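Long-range contact in tubulin-specific chaperone, putative (Trypanosoma brucei, PDB 4B6M), which probably binds alpha-tubulin and microtubule plus ends as tubulin-binding cofactor B, of which this chain is the CAP-Gly domain: residues Asp10-Arg15 / Val38-Asp43. Sequence-based numbering, arbitrary orientation.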
ATOM      1  N   ASP A  10      -4.755  -3.267  -8.032  1.00 10.38           N
ATOM      2  CA  ASP A  10      -3.945  -4.497  -8.055  1.00 10.08           C
ATOM      3  C   ASP A  10      -3.880  -5.164  -6.684  1.00 10.45           C
ATOM      4  O   ASP A  10      -3.823  -4.471  -5.663  1.00  9.90           O
ATOM      5  CB  ASP A  10      -2.504  -4.216  -8.493  1.00 10.88           C
ATOM      6  CG  ASP A  10      -2.367  -4.071  -9.978  1.00 11.50           C
ATOM      7  OD1 ASP A  10      -3.336  -4.388 -10.707  1.00 12.59           O
ATOM      8  OD2 ASP A  10      -1.282  -3.634 -10.409  1.00 12.35           O
ATOM      9  N   ARG A  11      -3.874  -6.497  -6.651  1.00  9.66           N
ATOM     10  CA  ARG A  11      -3.559  -7.215  -5.421  1.00  9.18           C
ATOM     11  C   ARG A  11      -2.065  -7.451  -5.327  1.00  9.65           C
ATOM     12  O   ARG A  11      -1.379  -7.600  -6.359  1.00 10.03           O
ATOM     13  CB  ARG A  11      -4.337  -8.543  -5.336  1.00  9.06           C
ATOM     14  CG  ARG A  11      -5.849  -8.304  -5.205  1.00  8.42           C
ATOM     15  CD  ARG A  11      -6.207  -7.855  -3.784  1.00  8.17           C
ATOM     16  NE  ARG A  11      -5.968  -8.930  -2.830  1.00  8.18           N
ATOM     17  CZ  ARG A  11      -6.129  -8.831  -1.516  1.00  8.38           C
ATOM     18  NH1 ARG A  11      -6.503  -7.670  -0.977  1.00  8.18           N
ATOM     19  NH2 ARG A  11      -5.881  -9.884  -0.733  1.00  9.32           N
ATOM     20  N   CYS A  12      -1.549  -7.507  -4.107  1.00  9.44           N
ATOM     21  CA  CYS A  12      -0.104  -7.563  -3.902  1.00  9.99           C
ATOM     22  C   CYS A  12       0.340  -8.237  -2.618  1.00 10.34           C
ATOM     23  O   CYS A  12      -0.429  -8.331  -1.650  1.00  9.42           O
ATOM     24  CB  CYS A  12       0.484  -6.142  -4.023  1.00  9.92           C
ATOM     25  SG  CYS A  12      -0.139  -4.967  -2.770  1.00 10.06           S
ATOM     26  N   LEU A  13       1.585  -8.706  -2.625  1.00 10.44           N
ATOM     27  CA  LEU A  13       2.295  -9.082  -1.424  1.00 10.98           C
ATOM     28  C   LEU A  13       3.441  -8.113  -1.315  1.00 11.00           C
ATOM     29  O   LEU A  13       4.170  -7.898  -2.296  1.00 11.57           O
ATOM     30  CB  LEU A  13       2.882 -10.497  -1.520  1.00 12.21           C
ATOM     31  CG  LEU A  13       1.952 -11.705  -1.414  1.00 12.47           C
ATOM     32  CD1 LEU A  13       2.770 -12.986  -1.637  1.00 13.11           C
ATOM     33  CD2 LEU A  13       1.228 -11.769  -0.084  1.00 13.08           C
ATOM     34  N   CYS A  14       3.603  -7.556  -0.132  1.00 10.78           N
ATOM     35  CA  CYS A  14       4.554  -6.479   0.113  1.00 11.50           C
ATOM     36  C   CYS A  14       5.591  -6.843   1.148  1.00 11.74           C
ATOM     37  O   CYS A  14       5.273  -7.375   2.208  1.00 11.26           O
ATOM     38  CB  CYS A  14       3.819  -5.248   0.630  1.00 11.55           C
ATOM     39  SG  CYS A  14       2.604  -4.581  -0.503  1.00 11.57           S
ATOM     40  N   ARG A  15       6.849  -6.506   0.863  1.00 11.44           N
ATOM     41  CA  ARG A  15       7.908  -6.591   1.854  1.00 12.73           C
ATOM     42  C   ARG A  15       7.815  -5.467   2.883  1.00 14.21           C
ATOM     43  O   ARG A  15       7.232  -4.422   2.552  1.00 15.82           O
ATOM     44  CB  ARG A  15       9.270  -6.482   1.147  1.00 12.74           C
ATOM     45  CG  ARG A  15       9.599  -7.689   0.306  1.00 13.69           C
ATOM     46  CD  ARG A  15      11.076  -7.694  -0.017  1.00 14.05           C
ATOM     47  NE  ARG A  15      11.359  -6.660  -0.996  1.00 13.50           N
ATOM     48  CZ  ARG A  15      12.582  -6.232  -1.307  1.00 13.89           C
ATOM     49  NH1 ARG A  15      13.664  -6.762  -0.740  1.00 13.28           N
ATOM     50  NH2 ARG A  15      12.719  -5.286  -2.225  1.00 13.87           N
ATOM     51  N   VAL A  38       3.814   3.774  -3.660  1.00  6.53           N
ATOM     52  CA  VAL A  38       2.623   2.954  -3.801  1.00  6.41           C
ATOM     53  C   VAL A  38       1.860   2.961  -2.477  1.00  6.17           C
ATOM     54  O   VAL A  38       2.408   2.611  -1.415  1.00  6.16           O
ATOM     55  CB  VAL A  38       3.004   1.503  -4.199  1.00  6.15           C
ATOM     56  CG1 VAL A  38       1.748   0.672  -4.443  1.00  6.38           C
ATOM     57  CG2 VAL A  38       3.885   1.500  -5.461  1.00  6.66           C
ATOM     58  N   GLY A  39       0.610   3.412  -2.505  1.00  5.84           N
ATOM     59  CA  GLY A  39      -0.228   3.367  -1.305  1.00  6.07           C
ATOM     60  C   GLY A  39      -0.931   2.035  -1.263  1.00  6.18           C
ATOM     61  O   GLY A  39      -1.626   1.719  -2.228  1.00  6.43           O
ATOM     62  N   VAL A  40      -0.775   1.281  -0.179  1.00  6.07           N
ATOM     63  CA  VAL A  40      -1.387  -0.052  -0.075  1.00  6.39           C
ATOM     64  C   VAL A  40      -2.330  -0.104   1.112  1.00  6.74           C
ATOM     65  O   VAL A  40      -2.007   0.403   2.192  1.00  6.73           O
ATOM     66  CB  VAL A  40      -0.312  -1.158   0.067  1.00  6.38           C
ATOM     67  CG1 VAL A  40      -0.961  -2.508   0.341  1.00  6.69           C
ATOM     68  CG2 VAL A  40       0.558  -1.242  -1.174  1.00  6.17           C
ATOM     69  N   GLU A  41      -3.502  -0.715   0.915  1.00  7.29           N
ATOM     70  CA  GLU A  41      -4.351  -1.068   2.039  1.00  7.89           C
ATOM     71  C   GLU A  41      -4.197  -2.558   2.298  1.00  8.18           C
ATOM     72  O   GLU A  41      -4.548  -3.409   1.453  1.00  8.13           O
ATOM     73  CB  GLU A  41      -5.810  -0.735   1.755  1.00  8.89           C
ATOM     74  CG  GLU A  41      -6.712  -1.138   2.895  1.00  9.88           C
ATOM     75  CD  GLU A  41      -8.166  -0.789   2.642  1.00 11.51           C
ATOM     76  OE1 GLU A  41      -8.472  -0.185   1.588  1.00 12.45           O
ATOM     77  OE2 GLU A  41      -8.985  -1.141   3.497  1.00 13.50           O
ATOM     78  N   PHE A  42      -3.671  -2.885   3.467  1.00  7.95           N
ATOM     79  CA  PHE A  42      -3.460  -4.272   3.837  1.00  8.20           C
ATOM     80  C   PHE A  42      -4.739  -4.929   4.314  1.00  8.77           C
ATOM     81  O   PHE A  42      -5.663  -4.255   4.800  1.00  8.65           O
ATOM     82  CB  PHE A  42      -2.357  -4.369   4.889  1.00  8.13           C
ATOM     83  CG  PHE A  42      -1.034  -3.882   4.388  1.00  8.28           C
ATOM     84  CD1 PHE A  42      -0.298  -4.677   3.521  1.00  8.05           C
ATOM     85  CD2 PHE A  42      -0.540  -2.625   4.736  1.00  7.94           C
ATOM     86  CE1 PHE A  42       0.910  -4.243   3.012  1.00  8.23           C
ATOM     87  CE2 PHE A  42       0.690  -2.190   4.247  1.00  8.42           C
ATOM     88  CZ  PHE A  42       1.411  -2.999   3.369  1.00  8.07           C
ATOM     89  N   ASP A  43      -4.785  -6.253   4.161  1.00  9.32           N
ATOM     90  CA  ASP A  43      -5.909  -7.016   4.649  1.00 10.11           C
ATOM     91  C   ASP A  43      -5.936  -7.078   6.167  1.00 10.11           C
ATOM     92  O   ASP A  43      -7.019  -7.064   6.771  1.00 11.07           O
ATOM     93  CB  ASP A  43      -5.859  -8.429   4.094  1.00 10.19           C
ATOM     94  CG  ASP A  43      -6.153  -8.500   2.610  1.00 11.34           C
ATOM     95  OD1 ASP A  43      -6.315  -7.465   1.934  1.00 10.85           O
ATOM     96  OD2 ASP A  43      -6.196  -9.639   2.093  1.00 12.70           O
TER
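Strand 11-14 and the 38-42 part of strand 36-42 run nearly at right angles, their axes 8.9 Å apart at closest approach, with Cys12 facing Val40; too far apart for backbone pairing, they meet through side chains alone. Val40 points into the gap: CG1 touches Cys12 SG (4.0 Å), while CG2 lies between the two sulfurs, 4.0 Å from Cys14 SG and 4.1 Å from Cys12 SG. Cys14 also touches Phe42, its CB meeting the ring edge in plane at CE1 (3.9 Å). Its SG sits obliquely beside the same ring, a sulfur-aromatic contact 69° off the ring normal, and Val40 CG1 lies over one face near the rim. At the border of this apolar core, Arg11 grips the Asp43 carboxylate end-on in a bidentate salt bridge, NH1 to OD1 and NH2 to OD2, each 2.9 Å. The flat groups are nearly coplanar (21°), and the NH2 bond is almost straight. Bends at its second and third torsions fold the arginine chain toward the aspartate; Phe79 O on NE and Ser22 OG on NH1 further fix the guanidinium. In the SH3-like CAP-Gly barrel, strand 19-26 lies between 11-14 and 36-42 and pairs antiparallel with both, and the contact spans it on the buried side, where Val74 of strand 74-76 packs on both cysteines and Leu69 of strand 66-69 on Cys14 and Phe42.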